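Local atomic coordinates of carbohydrate kinase, FGGY (Rhodospirillum rubrum, PDB entry 3IFR), a protein that probably phosphorylates D-xylulose at the expense of ATP, as a xylulose kinase of the FGGY carbohydrate kinase family. Residues Y166-L171 / R218-V223; S249-G254 / H289-L294; D28-V33 / N433-A438. All blocks are in the same frame, centred on the assembly; numbering follows the deposited sequence.

Interaction 1 of 3, residues Y166-L171 / R218-V223; sequences YINMLL and RVLGAV
Asn168 and Leu220 meet where helix 163-172 lies over the edge of the first of the two mixed sheets, in a chain that belongs to the actin-like ATPase superfamily. A single methyl carries the side-chain contact. Leu220 CD2 rests 3.6 Å from Asn168 CB and 3.7 Å from Asn168 ND2, so it touches the asparagine from its base to the amide nitrogen, a van der Waals contact made while the two side chains run aslant of one another. Leu220 reaches the helix with its CG turned away from its own backbone N (chi1 154°), and Asn168 leans in with its CG beside the backbone N. One helical turn further on the chemistry changes from side chain to backbone: the carbonyl of Leu171 is met by the CA of Val223, a CA-H...O contact in which the angle at the hydrogen is 151°.

The surroundings are consistent with both meetings. Leu220 and Gly221 together face Val239 of strand 238-244 in a classic beta bulge; backbone hydrogen bonds between these two residues and Val239 hold strand 219-222 at the border of the sheet, and Val239 itself packs against Asn168. Leu220 takes the helical backbone conformation usual for the first bulge position, and its side chain leans toward the helix. On the helical side, Leu171 shares a backbone hydrogen bond with Thr224, whose hydroxyl makes a weak one with Leu171 O. Just beyond the end of the strand, Val223 CA comes within 3.2 Å of that same atom, Leu171 O.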
# COMPACT_ATOMS: atom_id res chain seq x y z
N TYR A 166 -1.70 13.71 -11.11
CA TYR A 166 -1.17 14.97 -11.53
C TYR A 166 -0.07 14.79 -12.61
O TYR A 166 -0.07 15.46 -13.63
CB TYR A 166 -0.68 15.76 -10.32
CG TYR A 166 0.04 17.02 -10.69
CD1 TYR A 166 -0.63 18.04 -11.34
CD2 TYR A 166 1.39 17.18 -10.41
CE1 TYR A 166 0.03 19.21 -11.69
CE2 TYR A 166 2.07 18.32 -10.75
CZ TYR A 166 1.38 19.35 -11.37
OH TYR A 166 2.01 20.52 -11.72
N ILE A 167 0.83 13.85 -12.38
CA ILE A 167 1.89 13.56 -13.33
C ILE A 167 1.28 13.15 -14.66
O ILE A 167 1.64 13.72 -15.69
CB ILE A 167 2.81 12.46 -12.75
CG1 ILE A 167 3.38 12.93 -11.40
CG2 ILE A 167 3.93 12.10 -13.73
CD1 ILE A 167 4.32 14.16 -11.53
N ASN A 168 0.36 12.19 -14.66
CA ASN A 168 -0.37 11.86 -15.91
C ASN A 168 -0.96 13.08 -16.68
O ASN A 168 -0.88 13.17 -17.93
CB ASN A 168 -1.48 10.86 -15.63
CG ASN A 168 -0.98 9.45 -15.49
OD1 ASN A 168 0.01 9.05 -16.14
ND2 ASN A 168 -1.68 8.65 -14.64
N MSE A 169 -1.58 14.01 -15.96
CA MSE A 169 -2.05 15.24 -16.62
C MSE A 169 -0.90 15.95 -17.32
O MSE A 169 -0.99 16.23 -18.50
CB MSE A 169 -2.74 16.19 -15.65
CG MSE A 169 -3.79 15.49 -14.86
SE MSE A 169 -4.71 16.69 -13.61
CE MSE A 169 -6.10 15.46 -12.82
N LEU A 170 0.20 16.20 -16.60
CA LEU A 170 1.38 16.80 -17.21
C LEU A 170 1.89 16.03 -18.44
O LEU A 170 2.49 16.64 -19.32
CB LEU A 170 2.49 16.89 -16.15
CG LEU A 170 2.59 18.24 -15.43
CD1 LEU A 170 1.24 18.86 -15.28
CD2 LEU A 170 3.30 18.14 -14.07
N LEU A 171 1.69 14.70 -18.49
CA LEU A 171 2.18 13.85 -19.62
C LEU A 171 1.30 13.89 -20.88
O LEU A 171 1.82 13.90 -22.00
CB LEU A 171 2.32 12.37 -19.22
CG LEU A 171 3.37 12.06 -18.18
CD1 LEU A 171 3.28 10.65 -17.65
CD2 LEU A 171 4.75 12.34 -18.77
N ARG A 218 -6.95 0.60 -18.83
CA ARG A 218 -7.27 1.23 -20.10
C ARG A 218 -6.29 2.34 -20.43
O ARG A 218 -5.79 3.01 -19.52
CB ARG A 218 -8.66 1.84 -20.06
CG ARG A 218 -9.81 0.90 -20.16
CD ARG A 218 -11.08 1.71 -20.38
NE ARG A 218 -12.25 1.02 -19.88
CZ ARG A 218 -13.36 1.63 -19.46
NH1 ARG A 218 -13.45 2.97 -19.48
NH2 ARG A 218 -14.37 0.88 -19.01
N VAL A 219 -6.03 2.57 -21.71
CA VAL A 219 -5.17 3.65 -22.16
C VAL A 219 -5.81 4.97 -21.75
O VAL A 219 -7.00 5.17 -21.98
CB VAL A 219 -4.98 3.66 -23.71
CG1 VAL A 219 -3.74 4.42 -24.09
CG2 VAL A 219 -4.86 2.28 -24.24
N LEU A 220 -5.01 5.85 -21.16
CA LEU A 220 -5.47 7.15 -20.67
C LEU A 220 -5.28 8.27 -21.71
O LEU A 220 -6.14 9.15 -21.87
CB LEU A 220 -4.79 7.48 -19.33
CG LEU A 220 -4.62 8.95 -18.92
CD1 LEU A 220 -5.98 9.62 -18.91
CD2 LEU A 220 -3.97 9.13 -17.56
N GLY A 221 -4.15 8.24 -22.41
CA GLY A 221 -3.88 9.20 -23.46
C GLY A 221 -2.50 8.96 -24.03
O GLY A 221 -1.97 7.86 -23.96
N ALA A 222 -1.90 9.99 -24.60
CA ALA A 222 -0.58 9.84 -25.19
C ALA A 222 0.32 10.99 -24.70
O ALA A 222 -0.17 12.05 -24.39
CB ALA A 222 -0.70 9.88 -26.69
N VAL A 223 1.63 10.73 -24.65
CA VAL A 223 2.62 11.75 -24.30
C VAL A 223 2.59 12.86 -25.34
O VAL A 223 2.73 12.61 -26.53
CB VAL A 223 4.06 11.17 -24.24
CG1 VAL A 223 5.11 12.27 -24.17
CG2 VAL A 223 4.22 10.22 -23.06

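Interaction 2 of 3, residues S249-G254 / H289-L294; sequences SALAAG and HLVPGL
Leu251 projects from helix 245-252 toward three consecutive residues of the loop 289-294, and its two methyl branches divide the work. CD2 meets Leu290 CD1 at 3.9 Å, the two side chains crossing at an oblique angle. CD1 is directed to the other partners: it lies 4.2 Å from Val291 CG2, with the two side chains at about a right angle, and it approaches the His289 ring obliquely. With CG anti to its backbone N (chi1 -176°), Leu251 extends away from the helix and the fork of its methyls opens onto the loop. The wall it meets is itself assembled within the loop, since Val291 CG2 also sits 3.8 Å above the plane of the His289 ring, displaced toward the rim.

The loop keeps this shape by backbone bonds. Val291 to Leu294 form a type II beta turn, in which Leu294 N donates to Val291 O at 3.0 Å and Gly293 supplies the positive phi (104°) of the third position. His289 N in turn bonds to Leu294 O, 3.0 Å away, closing the two ends on each other. The helix stops just beyond Leu251 in a Schellman motif, with Gly254 at positive phi. Around the contact, Leu251 also touches Trp443 and Leu290 also touches Val444, both from helix 437-448, while Ile247 reaches His289 and Leu290. The arrangement is buried apolar packing between the helix following strand 238-244 of one sheet and a loop joining strands 269-273 and 298-301 of the other, a seam between the two halves of an actin-like ATPase fold.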
# COMPACT_ATOMS: atom_id res chain seq x y z
N SER A 249 2.19 -3.11 -6.44
CA SER A 249 3.10 -3.99 -5.71
C SER A 249 2.49 -5.38 -5.56
O SER A 249 3.18 -6.38 -5.71
CB SER A 249 3.47 -3.43 -4.34
OG SER A 249 4.74 -2.84 -4.41
N ALA A 250 1.19 -5.46 -5.25
CA ALA A 250 0.58 -6.79 -5.12
C ALA A 250 0.70 -7.55 -6.46
O ALA A 250 1.20 -8.66 -6.51
CB ALA A 250 -0.85 -6.70 -4.66
N LEU A 251 0.26 -6.94 -7.53
CA LEU A 251 0.44 -7.49 -8.88
C LEU A 251 1.85 -8.01 -9.15
O LEU A 251 2.04 -9.12 -9.58
CB LEU A 251 0.14 -6.40 -9.90
CG LEU A 251 0.21 -6.91 -11.34
CD1 LEU A 251 -0.74 -8.09 -11.49
CD2 LEU A 251 -0.10 -5.77 -12.33
N ALA A 252 2.86 -7.20 -8.89
CA ALA A 252 4.25 -7.61 -9.11
C ALA A 252 4.61 -8.79 -8.27
O ALA A 252 5.45 -9.61 -8.67
CB ALA A 252 5.23 -6.43 -8.82
N ALA A 253 4.01 -8.91 -7.10
CA ALA A 253 4.28 -10.08 -6.29
C ALA A 253 3.50 -11.30 -6.80
O ALA A 253 3.59 -12.38 -6.24
CB ALA A 253 4.03 -9.82 -4.80
N GLY A 254 2.74 -11.13 -7.87
CA GLY A 254 1.95 -12.21 -8.42
C GLY A 254 0.61 -12.44 -7.77
O GLY A 254 0.12 -13.56 -7.77
N HIS A 289 -8.72 -4.01 -8.03
CA HIS A 289 -7.44 -4.54 -8.48
C HIS A 289 -7.05 -3.87 -9.79
O HIS A 289 -7.87 -3.23 -10.43
CB HIS A 289 -7.54 -6.03 -8.71
CG HIS A 289 -6.22 -6.72 -8.65
ND1 HIS A 289 -6.05 -7.93 -8.00
CD2 HIS A 289 -5.01 -6.38 -9.13
CE1 HIS A 289 -4.78 -8.30 -8.10
NE2 HIS A 289 -4.14 -7.37 -8.77
N LEU A 290 -5.79 -4.01 -10.20
CA LEU A 290 -5.42 -3.56 -11.54
C LEU A 290 -6.00 -4.57 -12.52
O LEU A 290 -6.48 -4.20 -13.60
CB LEU A 290 -3.91 -3.44 -11.73
CG LEU A 290 -3.14 -2.62 -10.68
CD1 LEU A 290 -1.67 -2.45 -11.01
CD2 LEU A 290 -3.81 -1.27 -10.52
N VAL A 291 -6.00 -5.84 -12.14
CA VAL A 291 -6.61 -6.87 -12.98
C VAL A 291 -8.12 -6.65 -13.18
O VAL A 291 -8.91 -6.63 -12.23
CB VAL A 291 -6.30 -8.29 -12.47
CG1 VAL A 291 -6.93 -9.32 -13.36
CG2 VAL A 291 -4.81 -8.53 -12.41
N PRO A 292 -8.54 -6.47 -14.43
CA PRO A 292 -9.91 -6.08 -14.74
C PRO A 292 -10.86 -7.06 -14.16
O PRO A 292 -10.69 -8.23 -14.39
CB PRO A 292 -9.93 -6.17 -16.26
CG PRO A 292 -8.51 -5.85 -16.66
CD PRO A 292 -7.68 -6.52 -15.62
N GLY A 293 -11.84 -6.62 -13.40
CA GLY A 293 -12.83 -7.55 -12.92
C GLY A 293 -12.62 -7.90 -11.48
O GLY A 293 -13.53 -8.34 -10.79
N LEU A 294 -11.41 -7.71 -10.99
CA LEU A 294 -11.12 -8.06 -9.61
C LEU A 294 -11.10 -6.86 -8.68
O LEU A 294 -10.89 -5.71 -9.12
CB LEU A 294 -9.84 -8.91 -9.51
CG LEU A 294 -9.83 -10.20 -10.38
CD1 LEU A 294 -8.62 -11.03 -10.10
CD2 LEU A 294 -11.10 -11.06 -10.22

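Interaction 3 of 3, residues D28-V33 / N433-A438; sequences DTVVAV and NPLGSA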
# COMPACT_ATOMS: atom_id res chain seq x y z
N ASP A 28 11.06 -10.42 -19.55
CA ASP A 28 11.60 -10.75 -18.23
C ASP A 28 12.84 -10.02 -17.83
O ASP A 28 13.57 -10.47 -16.94
CB ASP A 28 11.83 -12.28 -18.12
CG ASP A 28 13.06 -12.78 -18.91
OD1 ASP A 28 14.20 -12.55 -18.45
OD2 ASP A 28 12.89 -13.46 -19.96
N THR A 29 13.07 -8.88 -18.47
CA THR A 29 14.33 -8.16 -18.33
C THR A 29 14.16 -6.68 -17.99
O THR A 29 13.37 -5.95 -18.61
CB THR A 29 15.16 -8.28 -19.62
OG1 THR A 29 15.20 -9.66 -20.02
CG2 THR A 29 16.56 -7.76 -19.40
N VAL A 30 14.90 -6.26 -16.98
CA VAL A 30 14.90 -4.88 -16.58
C VAL A 30 16.13 -4.27 -17.21
O VAL A 30 17.24 -4.51 -16.75
CB VAL A 30 15.00 -4.78 -15.07
CG1 VAL A 30 14.99 -3.33 -14.65
CG2 VAL A 30 13.84 -5.52 -14.46
N VAL A 31 15.92 -3.51 -18.28
CA VAL A 31 17.02 -2.87 -18.98
C VAL A 31 17.68 -1.77 -18.13
O VAL A 31 18.87 -1.63 -18.15
CB VAL A 31 16.55 -2.27 -20.33
CG1 VAL A 31 17.67 -1.52 -20.98
CG2 VAL A 31 16.04 -3.34 -21.26
N ALA A 32 16.89 -0.98 -17.40
CA ALA A 32 17.43 0.15 -16.63
C ALA A 32 16.55 0.56 -15.45
O ALA A 32 15.33 0.39 -15.49
CB ALA A 32 17.66 1.39 -17.55
N VAL A 33 17.17 1.14 -14.43
CA VAL A 33 16.43 1.67 -13.28
C VAL A 33 16.98 3.03 -12.96
O VAL A 33 18.19 3.18 -12.86
CB VAL A 33 16.54 0.73 -12.03
CG1 VAL A 33 15.69 1.23 -10.88
CG2 VAL A 33 16.10 -0.66 -12.38
N ASN A 433 10.86 -8.30 -4.02
CA ASN A 433 10.33 -7.40 -5.03
C ASN A 433 10.91 -6.06 -4.72
O ASN A 433 10.21 -5.20 -4.23
CB ASN A 433 8.83 -7.35 -4.88
CG ASN A 433 8.14 -6.62 -6.00
OD1 ASN A 433 6.88 -6.63 -6.03
ND2 ASN A 433 8.92 -5.97 -6.93
N PRO A 434 12.22 -5.90 -4.97
CA PRO A 434 12.95 -4.73 -4.46
C PRO A 434 12.57 -3.46 -5.23
O PRO A 434 12.25 -2.44 -4.62
CB PRO A 434 14.42 -5.09 -4.71
CG PRO A 434 14.42 -6.38 -5.46
CD PRO A 434 13.02 -6.69 -5.91
N LEU A 435 12.59 -3.53 -6.56
CA LEU A 435 12.28 -2.39 -7.39
C LEU A 435 10.91 -1.86 -7.06
O LEU A 435 10.63 -0.71 -7.33
CB LEU A 435 12.30 -2.78 -8.86
CG LEU A 435 13.69 -2.81 -9.47
CD1 LEU A 435 14.64 -3.49 -8.51
CD2 LEU A 435 13.68 -3.53 -10.83
N GLY A 436 10.04 -2.72 -6.53
CA GLY A 436 8.74 -2.29 -6.04
C GLY A 436 7.52 -2.17 -6.97
O GLY A 436 7.24 -3.06 -7.81
N SER A 437 6.78 -1.07 -6.77
CA SER A 437 5.53 -0.79 -7.46
C SER A 437 5.74 -0.48 -8.93
O SER A 437 4.82 -0.65 -9.76
CB SER A 437 4.85 0.43 -6.82
OG SER A 437 4.75 0.34 -5.41
N ALA A 438 6.94 -0.01 -9.27
CA ALA A 438 7.19 0.41 -10.66
C ALA A 438 6.97 -0.76 -11.55
O ALA A 438 6.49 -0.60 -12.68
CB ALA A 438 8.58 0.95 -10.85
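Val30 and Val33 share one partner, Leu435, and the apolar contact is made by a single methyl of that leucine. Leu435 CD2 lies 4.0 Å from Val30 CG1 and 4.1 Å from Val30 CG2, both branches of the valine receiving it as the two side chains approach tip to tip. Toward Val33 the same CD2 reaches CG2 at 4.1 Å. Leu435 holds its CG beside its own backbone N (chi1 -82°), which carries CD2 across to the strand.

Backbone shape accounts for the pairing of two valines three residues apart, which a regular strand would place on opposite faces. Val31 and Ala32 both face Leu23, a classic beta bulge in which Val31 has helical backbone angles, and the extra residue brings Val33 round to the side of Val30. On the other segment, Gly436 turns the chain through a positive phi of 86° between Leu435 and the helix that follows.

A polar link lies beyond the apolar contact: Ser437 OG is hydrogen-bonded to the carbonyl of Asp245, which ties the start of that helix to the first half of the chain.

The contact lies near the surface: strand 29-37 is an outermost strand of the first sheet, paired with strand 18-25, and segment 433-438 leads from strand 428-432 of the second sheet into helix 437-448, where Ala438 packs against Ile22 of strand 18-25 and Asp13 of strand 8-14.

Interactions 1 and 3 occupy the two outermost strands of the same six-stranded sheet, with centres 21 Å apart, yet they differ in depth: interaction 1 is buried, interaction 3 superficial. Interactions 2 and 3 both join parts of the chain associated with different sheets, the former buried and the latter at the surface. Helix 437-448 is common to them, beginning in interaction 3 and covering Leu251 and Leu290 in interaction 2, and they touch, Ala252 CB lying 3.2 Å from Asn433 OD1. Both rest on aliphatic side chains, interaction 2 adding the ring of His289, whereas interaction 1 adds a backbone carbonyl to its methyl packing. Interaction 1 stays within the first half of the fold, about 7 Å from interaction 2 at the nearest atoms.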